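Local coordinates for protein galactose mutarotase related enzyme (Lactobacillus acidophilus, PDB 3DCD) that probably binds a carbohydrate and may act as an isomerase of the aldose 1-epimerase (galactose mutarotase) family, its exact substrate and reaction being unestablished, at residues F107-V113 against F126-S132; T67-G71 against R102-P106. One frame throughout, in Å; residues are numbered along the deposited sequence.

Overall arrangement
After its first strands (2-6 to 48-49) the chain forms the small two-stranded sheet 60-63/66-69, whose second strand carries T67-G71. After strands 82-87 and 90-96 it reaches R102-P106, which begins on the short helix 99-104, and there interaction 2 closes a loop of 30 intervening residues. F107 follows P106 directly and opens interaction 1, where the hairpin of strands 109-118 and 121-130 turns back on itself, with 12 residues between its two segments. The two loops are thus in series and neither crosses the other; the centres of interactions 1 and 2 lie about 16 Å apart. Interaction 2 ties the small sheet to the helix-to-strand connection, and interaction 1 pairs two inner strands of the nine-stranded antiparallel sheet.

Interaction 1: F107-V113 against F126-S132; sequences FKFEFRV and FSVVNKS
E110 and V129 form an antiparallel hydrogen-bonded pair, V129 N donating to E110 O at 2.9 Å and E110 N to V129 O. The next such pair, R112 with S127, uses both backbone groups, and R112 N meets S127 O at 2.8 Å, nearly straight (176°). Beyond the last bridge, S132 OG takes the backbone N of K108 at 2.8 Å, while K131 N reaches K108 O. An Asx turn shapes this end, N130 OD1 accepting from S132 N at 2.8 Å; ND2 of the buried N130 bonds the carbonyls of L277 and E134. K108 NZ pairs with D97, whose other carboxylate oxygen takes F109 N.

The extended R112 chain brings NH1 to E110 OE1 at 2.9 Å, a salt bridge met above the carboxylate plane. A water accepts from R112 NH1 and donates to E110 O and S127 OG, joining the strands. R112 NE is paired with E84 and S127 OG with E282. On the other face F111 CD1 packs on V128 CG2 at 3.7 Å, and its CZ meets F126 CD1.

Strand 90-96 bonds to the outer edge of 109-113 and strand 282-292 to that of 126-130, while V48 and strand 136-147 cover the phenylalanine face.

Interaction 2: T67-G71 against R102-P106; sequences TYHLG and RKVYP
The backbone N of H69 donates to a water at 2.9 Å, and the same water donates to K103 O at 3.0 Å, bridging the strand to the short helix. K103 O has a second neighbour in the Y68 ring, lying near the ring plane at the edge, 3.5 Å from CD2. P106 comes over a face of that ring: its CD sits 4.2 Å from the ring centroid and 14° off the normal, a CH-pi contact, while CG closes on Y68 CZ at 3.5 Å. With CG anti to the carbonyl carbon (chi1 -64°), the tyrosine leans across to the proline, and its OH ends beside P106 CB and CG.

The contact joins the last strand of the hairpin 60-63/66-69 to the weakly bonded helix 99-104, just before the chain turns into strand 109-118 of the large sheet in this mutarotase-like fold. Y61, on the neighbouring hairpin strand, meets the Y68 ring, touches P106, and through its OH bonds V104 O. Were Y68 an alanine, P106 would probably lose the ring its CD and CG pack on, and a gap is likely to open between the hairpin and the helix.

Farther along, V104 CG1 and CB both lie against H69 O, CG1 at 3.3 Å. Its other methyl, CG2, meets L70 CD1 at 3.8 Å, the two side chains crossing at about a right angle. L70 continues onto I52 and V104 onto F75, and Y105 packs on Y61 and F75 and reaches strand 136-147, its OH bonded to I137 O.

Interaction 1: F107-V113 against F126-S132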
ATOM      1  N   PHE A 107       0.354 -16.240  15.800  1.00 17.11           N
ATOM      2  CA  PHE A 107       1.709 -16.393  15.297  1.00 17.26           C
ATOM      3  C   PHE A 107       2.668 -15.450  15.985  1.00 17.27           C
ATOM      4  O   PHE A 107       2.298 -14.331  16.386  1.00 17.55           O
ATOM      5  CB  PHE A 107       1.753 -16.170  13.784  1.00 17.06           C
ATOM      6  CG  PHE A 107       0.953 -17.172  13.013  1.00 17.43           C
ATOM      7  CD1 PHE A 107       1.450 -18.454  12.791  1.00 17.41           C
ATOM      8  CD2 PHE A 107      -0.316 -16.847  12.539  1.00 17.57           C
ATOM      9  CE1 PHE A 107       0.704 -19.388  12.085  1.00 17.93           C
ATOM     10  CE2 PHE A 107      -1.067 -17.780  11.832  1.00 18.50           C
ATOM     11  CZ  PHE A 107      -0.550 -19.046  11.592  1.00 17.51           C
ATOM     12  N   LYS A 108       3.903 -15.918  16.131  1.00 16.60           N
ATOM     13  CA  LYS A 108       4.986 -15.090  16.615  1.00 16.22           C
ATOM     14  C   LYS A 108       5.794 -14.636  15.406  1.00 15.62           C
ATOM     15  O   LYS A 108       6.025 -15.420  14.489  1.00 15.31           O
ATOM     16  CB  LYS A 108       5.861 -15.882  17.584  1.00 16.43           C
ATOM     17  CG  LYS A 108       5.110 -16.390  18.814  1.00 15.66           C
ATOM     18  CD  LYS A 108       6.046 -17.101  19.802  1.00 17.95           C
ATOM     19  CE  LYS A 108       7.031 -16.144  20.497  1.00 21.19           C
ATOM     20  NZ  LYS A 108       6.399 -14.989  21.214  1.00 22.07           N
ATOM     21  N   PHE A 109       6.213 -13.374  15.394  1.00 15.41           N
ATOM     22  CA  PHE A 109       6.888 -12.828  14.214  1.00 15.43           C
ATOM     23  C   PHE A 109       7.759 -11.638  14.577  1.00 15.61           C
ATOM     24  O   PHE A 109       7.622 -11.057  15.659  1.00 14.89           O
ATOM     25  CB  PHE A 109       5.848 -12.389  13.165  1.00 16.35           C
ATOM     26  CG  PHE A 109       4.891 -11.325  13.675  1.00 17.16           C
ATOM     27  CD1 PHE A 109       3.666 -11.682  14.235  1.00 18.76           C
ATOM     28  CD2 PHE A 109       5.234  -9.974  13.630  1.00 16.79           C
ATOM     29  CE1 PHE A 109       2.796 -10.708  14.735  1.00 17.02           C
ATOM     30  CE2 PHE A 109       4.374  -8.995  14.129  1.00 15.43           C
ATOM     31  CZ  PHE A 109       3.151  -9.366  14.678  1.00 17.01           C
ATOM     32  N   GLU A 110       8.636 -11.274  13.641  1.00 15.46           N
ATOM     33  CA  GLU A 110       9.274  -9.964  13.616  1.00 15.89           C
ATOM     34  C   GLU A 110       8.893  -9.337  12.278  1.00 15.23           C
ATOM     35  O   GLU A 110       9.194  -9.898  11.231  1.00 15.48           O
ATOM     36  CB  GLU A 110      10.799 -10.085  13.736  1.00 15.81           C
ATOM     37  CG  GLU A 110      11.295 -10.622  15.081  1.00 17.04           C
ATOM     38  CD  GLU A 110      12.822 -10.726  15.166  1.00 17.22           C
ATOM     39  OE1 GLU A 110      13.515 -10.556  14.132  1.00 19.17           O
ATOM     40  OE2 GLU A 110      13.322 -10.977  16.270  1.00 20.40           O
ATOM     41  N   PHE A 111       8.220  -8.184  12.317  1.00 15.17           N
ATOM     42  CA  PHE A 111       7.815  -7.464  11.102  1.00 14.93           C
ATOM     43  C   PHE A 111       8.553  -6.135  11.035  1.00 15.02           C
ATOM     44  O   PHE A 111       8.377  -5.287  11.910  1.00 14.72           O
ATOM     45  CB  PHE A 111       6.302  -7.209  11.108  1.00 14.51           C
ATOM     46  CG  PHE A 111       5.793  -6.442   9.890  1.00 14.63           C
ATOM     47  CD1 PHE A 111       6.307  -6.690   8.621  1.00 14.33           C
ATOM     48  CD2 PHE A 111       4.757  -5.505  10.025  1.00 13.70           C
ATOM     49  CE1 PHE A 111       5.823  -5.982   7.472  1.00 15.15           C
ATOM     50  CE2 PHE A 111       4.254  -4.811   8.910  1.00 12.74           C
ATOM     51  CZ  PHE A 111       4.782  -5.052   7.628  1.00 16.20           C
ATOM     52  N   ARG A 112       9.364  -5.963   9.994  1.00 15.00           N
ATOM     53  CA  ARG A 112      10.156  -4.754   9.831  1.00 15.52           C
ATOM     54  C   ARG A 112       9.708  -3.984   8.594  1.00 15.76           C
ATOM     55  O   ARG A 112       9.532  -4.568   7.524  1.00 17.11           O
ATOM     56  CB  ARG A 112      11.647  -5.098   9.726  1.00 15.34           C
ATOM     57  CG  ARG A 112      12.300  -5.439  11.062  1.00 15.77           C
ATOM     58  CD  ARG A 112      13.747  -5.908  10.850  1.00 16.03           C
ATOM     59  NE  ARG A 112      14.399  -6.196  12.120  1.00 17.49           N
ATOM     60  CZ  ARG A 112      14.307  -7.365  12.752  1.00 17.15           C
ATOM     61  NH1 ARG A 112      13.605  -8.365  12.226  1.00 16.80           N
ATOM     62  NH2 ARG A 112      14.921  -7.534  13.905  1.00 16.18           N
ATOM     63  N   VAL A 113       9.510  -2.677   8.761  1.00 16.01           N
ATOM     64  CA  VAL A 113       9.241  -1.769   7.659  1.00 15.93           C
ATOM     65  C   VAL A 113      10.408  -0.794   7.588  1.00 15.87           C
ATOM     66  O   VAL A 113      10.655  -0.003   8.514  1.00 15.80           O
ATOM     67  CB  VAL A 113       7.879  -1.003   7.817  1.00 15.90           C
ATOM     68  CG1 VAL A 113       7.634  -0.105   6.610  1.00 16.64           C
ATOM     69  CG2 VAL A 113       6.724  -2.000   7.949  1.00 15.98           C
ATOM     70  N   PHE A 126       9.524  -4.420   3.117  1.00 14.74           N
ATOM     71  CA  PHE A 126       8.961  -5.287   4.150  1.00 15.46           C
ATOM     72  C   PHE A 126       9.865  -6.495   4.409  1.00 15.54           C
ATOM     73  O   PHE A 126      10.373  -7.116   3.474  1.00 15.90           O
ATOM     74  CB  PHE A 126       7.591  -5.800   3.710  1.00 14.65           C
ATOM     75  CG  PHE A 126       6.603  -4.704   3.396  1.00 14.74           C
ATOM     76  CD1 PHE A 126       6.372  -3.662   4.317  1.00 15.39           C
ATOM     77  CD2 PHE A 126       5.916  -4.709   2.190  1.00 13.41           C
ATOM     78  CE1 PHE A 126       5.446  -2.636   4.018  1.00 15.82           C
ATOM     79  CE2 PHE A 126       4.979  -3.697   1.886  1.00 14.73           C
ATOM     80  CZ  PHE A 126       4.742  -2.673   2.807  1.00 14.46           C
ATOM     81  N   SER A 127      10.031  -6.828   5.680  1.00 15.87           N
ATOM     82  CA  SER A 127      10.695  -8.036   6.082  1.00 16.18           C
ATOM     83  C   SER A 127       9.852  -8.685   7.161  1.00 16.12           C
ATOM     84  O   SER A 127       9.537  -8.053   8.167  1.00 15.22           O
ATOM     85  CB  SER A 127      12.085  -7.719   6.616  1.00 16.73           C
ATOM     86  OG  SER A 127      12.610  -8.820   7.329  1.00 18.37           O
ATOM     87  N   VAL A 128       9.485  -9.945   6.940  1.00 16.49           N
ATOM     88  CA  VAL A 128       8.743 -10.727   7.944  1.00 16.33           C
ATOM     89  C   VAL A 128       9.575 -11.966   8.318  1.00 16.54           C
ATOM     90  O   VAL A 128       9.967 -12.724   7.442  1.00 16.54           O
ATOM     91  CB  VAL A 128       7.360 -11.160   7.385  1.00 16.81           C
ATOM     92  CG1 VAL A 128       6.563 -11.946   8.407  1.00 16.95           C
ATOM     93  CG2 VAL A 128       6.547  -9.926   6.940  1.00 16.96           C
ATOM     94  N   VAL A 129       9.837 -12.152   9.607  1.00 16.32           N
ATOM     95  CA  VAL A 129      10.498 -13.359  10.100  1.00 16.77           C
ATOM     96  C   VAL A 129       9.513 -14.159  10.936  1.00 16.70           C
ATOM     97  O   VAL A 129       8.954 -13.636  11.900  1.00 16.75           O
ATOM     98  CB  VAL A 129      11.759 -13.020  10.939  1.00 17.06           C
ATOM     99  CG1 VAL A 129      12.434 -14.297  11.468  1.00 16.68           C
ATOM    100  CG2 VAL A 129      12.743 -12.187  10.090  1.00 17.27           C
ATOM    101  N   ASN A 130       9.291 -15.415  10.555  1.00 16.30           N
ATOM    102  CA  ASN A 130       8.425 -16.297  11.324  1.00 16.48           C
ATOM    103  C   ASN A 130       9.179 -16.847  12.530  1.00 17.01           C
ATOM    104  O   ASN A 130      10.213 -17.511  12.359  1.00 16.82           O
ATOM    105  CB  ASN A 130       7.911 -17.425  10.435  1.00 16.58           C
ATOM    106  CG  ASN A 130       6.990 -18.384  11.176  1.00 17.03           C
ATOM    107  OD1 ASN A 130       6.525 -18.087  12.277  1.00 16.18           O
ATOM    108  ND2 ASN A 130       6.720 -19.544  10.566  1.00 16.01           N
ATOM    109  N   LYS A 131       8.676 -16.530  13.727  1.00 16.67           N
ATOM    110  CA  LYS A 131       9.242 -16.954  15.010  1.00 18.06           C
ATOM    111  C   LYS A 131       8.389 -18.033  15.680  1.00 18.21           C
ATOM    112  O   LYS A 131       8.591 -18.362  16.839  1.00 17.61           O
ATOM    113  CB  LYS A 131       9.351 -15.748  15.949  1.00 18.14           C
ATOM    114  CG  LYS A 131      10.378 -14.706  15.513  1.00 19.99           C
ATOM    115  CD  LYS A 131      11.775 -15.314  15.437  1.00 23.54           C
ATOM    116  CE  LYS A 131      12.823 -14.253  15.136  1.00 25.57           C
ATOM    117  NZ  LYS A 131      14.214 -14.796  15.252  1.00 27.71           N
ATOM    118  N   SER A 132       7.411 -18.544  14.936  1.00 19.38           N
ATOM    119  CA  SER A 132       6.505 -19.585  15.411  1.00 20.25           C
ATOM    120  C   SER A 132       7.121 -20.963  15.162  1.00 21.20           C
ATOM    121  O   SER A 132       8.047 -21.091  14.359  1.00 20.89           O
ATOM    122  CB  SER A 132       5.174 -19.496  14.659  1.00 20.01           C
ATOM    123  OG  SER A 132       4.666 -18.176  14.657  1.00 19.93           O
TER
HETATM  124  O   HOH W   1      11.847  -8.810  10.014  1.00 21.02           O

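Interaction 2: T67-G71 against R102-P106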
ATOM      1  N   THR A  67     -11.671 -20.016  15.946  1.00 17.01           N
ATOM      2  CA  THR A  67     -12.084 -18.792  15.251  1.00 17.03           C
ATOM      3  C   THR A  67     -11.389 -17.552  15.812  1.00 17.00           C
ATOM      4  O   THR A  67     -11.346 -17.342  17.021  1.00 16.54           O
ATOM      5  CB  THR A  67     -13.623 -18.593  15.268  1.00 17.43           C
ATOM      6  OG1 THR A  67     -14.263 -19.780  14.786  1.00 17.56           O
ATOM      7  CG2 THR A  67     -14.041 -17.399  14.394  1.00 17.11           C
ATOM      8  N   TYR A  68     -10.865 -16.740  14.899  1.00 16.84           N
ATOM      9  CA  TYR A  68     -10.227 -15.473  15.214  1.00 17.31           C
ATOM     10  C   TYR A  68     -10.934 -14.322  14.508  1.00 17.79           C
ATOM     11  O   TYR A  68     -11.563 -14.520  13.465  1.00 18.13           O
ATOM     12  CB  TYR A  68      -8.778 -15.515  14.736  1.00 17.04           C
ATOM     13  CG  TYR A  68      -7.960 -16.548  15.456  1.00 16.94           C
ATOM     14  CD1 TYR A  68      -7.874 -17.856  14.981  1.00 16.49           C
ATOM     15  CD2 TYR A  68      -7.289 -16.227  16.626  1.00 15.91           C
ATOM     16  CE1 TYR A  68      -7.137 -18.809  15.648  1.00 16.23           C
ATOM     17  CE2 TYR A  68      -6.536 -17.182  17.296  1.00 15.08           C
ATOM     18  CZ  TYR A  68      -6.462 -18.463  16.803  1.00 16.71           C
ATOM     19  OH  TYR A  68      -5.715 -19.406  17.475  1.00 17.95           O
ATOM     20  N   HIS A  69     -10.785 -13.119  15.060  1.00 17.53           N
ATOM     21  CA  HIS A  69     -11.439 -11.930  14.541  1.00 17.47           C
ATOM     22  C   HIS A  69     -10.405 -10.868  14.217  1.00 17.46           C
ATOM     23  O   HIS A  69      -9.608 -10.462  15.069  1.00 16.90           O
ATOM     24  CB  HIS A  69     -12.479 -11.443  15.548  1.00 18.33           C
ATOM     25  CG  HIS A  69     -13.438 -12.521  15.953  1.00 19.50           C
ATOM     26  ND1 HIS A  69     -14.566 -12.821  15.222  1.00 20.08           N
ATOM     27  CD2 HIS A  69     -13.396 -13.419  16.965  1.00 21.06           C
ATOM     28  CE1 HIS A  69     -15.199 -13.832  15.786  1.00 21.47           C
ATOM     29  NE2 HIS A  69     -14.511 -14.212  16.848  1.00 20.91           N
ATOM     30  N   LEU A  70     -10.397 -10.449  12.960  1.00 16.66           N
ATOM     31  CA  LEU A  70      -9.385  -9.543  12.469  1.00 16.37           C
ATOM     32  C   LEU A  70     -10.001  -8.629  11.431  1.00 17.12           C
ATOM     33  O   LEU A  70     -10.622  -9.096  10.488  1.00 16.68           O
ATOM     34  CB  LEU A  70      -8.218 -10.335  11.852  1.00 16.13           C
ATOM     35  CG  LEU A  70      -6.954  -9.552  11.482  1.00 16.36           C
ATOM     36  CD1 LEU A  70      -6.368  -8.847  12.723  1.00 17.35           C
ATOM     37  CD2 LEU A  70      -5.942 -10.445  10.823  1.00 15.57           C
ATOM     38  N   GLY A  71      -9.807  -7.330  11.608  1.00 17.72           N
ATOM     39  CA  GLY A  71     -10.406  -6.338  10.731  1.00 18.36           C
ATOM     40  C   GLY A  71      -9.633  -6.132   9.442  1.00 18.86           C
ATOM     41  O   GLY A  71      -8.498  -6.626   9.269  1.00 18.65           O
ATOM     42  N   ARG A 102      -1.472 -11.667  19.436  1.00 15.85           N
ATOM     43  CA  ARG A 102      -1.619 -13.121  19.505  1.00 16.16           C
ATOM     44  C   ARG A 102      -3.075 -13.564  19.692  1.00 16.19           C
ATOM     45  O   ARG A 102      -3.444 -14.676  19.296  1.00 16.35           O
ATOM     46  CB  ARG A 102      -0.686 -13.726  20.558  1.00 16.41           C
ATOM     47  CG  ARG A 102       0.781 -13.775  20.082  1.00 16.12           C
ATOM     48  CD  ARG A 102       1.674 -14.625  20.994  1.00 16.40           C
ATOM     49  NE  ARG A 102       1.644 -14.181  22.386  1.00 16.29           N
ATOM     50  CZ  ARG A 102       2.434 -13.239  22.898  1.00 17.55           C
ATOM     51  NH1 ARG A 102       3.334 -12.632  22.142  1.00 17.85           N
ATOM     52  NH2 ARG A 102       2.326 -12.899  24.172  1.00 18.74           N
ATOM     53  N   LYS A 103      -3.903 -12.670  20.242  1.00 15.80           N
ATOM     54  CA  LYS A 103      -5.339 -12.919  20.431  1.00 15.54           C
ATOM     55  C   LYS A 103      -6.124 -13.006  19.118  1.00 14.99           C
ATOM     56  O   LYS A 103      -7.143 -13.709  19.036  1.00 14.60           O
ATOM     57  CB  LYS A 103      -5.949 -11.803  21.282  1.00 16.06           C
ATOM     58  CG  LYS A 103      -5.597 -11.851  22.769  1.00 17.49           C
ATOM     59  CD  LYS A 103      -6.248 -10.659  23.452  1.00 19.14           C
ATOM     60  CE  LYS A 103      -6.036 -10.661  24.942  1.00 20.14           C
ATOM     61  NZ  LYS A 103      -6.533  -9.374  25.497  1.00 20.03           N
ATOM     62  N   VAL A 104      -5.657 -12.278  18.108  1.00 14.57           N
ATOM     63  CA  VAL A 104      -6.344 -12.178  16.819  1.00 14.62           C
ATOM     64  C   VAL A 104      -5.537 -12.843  15.706  1.00 14.79           C
ATOM     65  O   VAL A 104      -5.994 -12.933  14.566  1.00 14.51           O
ATOM     66  CB  VAL A 104      -6.645 -10.681  16.431  1.00 14.00           C
ATOM     67  CG1 VAL A 104      -7.489 -10.001  17.498  1.00 15.78           C
ATOM     68  CG2 VAL A 104      -5.355  -9.892  16.205  1.00 13.96           C
ATOM     69  N   TYR A 105      -4.333 -13.305  16.046  1.00 15.12           N
ATOM     70  CA  TYR A 105      -3.391 -13.801  15.046  1.00 15.63           C
ATOM     71  C   TYR A 105      -2.344 -14.684  15.756  1.00 16.22           C
ATOM     72  O   TYR A 105      -1.400 -14.171  16.377  1.00 15.76           O
ATOM     73  CB  TYR A 105      -2.756 -12.613  14.306  1.00 16.17           C
ATOM     74  CG  TYR A 105      -1.889 -13.021  13.127  1.00 15.89           C
ATOM     75  CD1 TYR A 105      -2.458 -13.580  11.980  1.00 15.35           C
ATOM     76  CD2 TYR A 105      -0.501 -12.854  13.171  1.00 14.71           C
ATOM     77  CE1 TYR A 105      -1.660 -13.977  10.899  1.00 15.58           C
ATOM     78  CE2 TYR A 105       0.303 -13.254  12.100  1.00 16.27           C
ATOM     79  CZ  TYR A 105      -0.285 -13.810  10.970  1.00 16.03           C
ATOM     80  OH  TYR A 105       0.504 -14.214   9.899  1.00 16.73           O
ATOM     81  N   PRO A 106      -2.514 -16.021  15.679  1.00 16.74           N
ATOM     82  CA  PRO A 106      -1.820 -16.947  16.595  1.00 17.19           C
ATOM     83  C   PRO A 106      -0.416 -17.283  16.098  1.00 17.53           C
ATOM     84  O   PRO A 106      -0.063 -18.461  15.954  1.00 17.76           O
ATOM     85  CB  PRO A 106      -2.716 -18.192  16.571  1.00 17.78           C
ATOM     86  CG  PRO A 106      -3.320 -18.185  15.208  1.00 16.74           C
ATOM     87  CD  PRO A 106      -3.363 -16.747  14.713  1.00 17.32           C
TER
HETATM   88  O   HOH W   2      -9.786 -13.196  17.814  1.00 15.58           O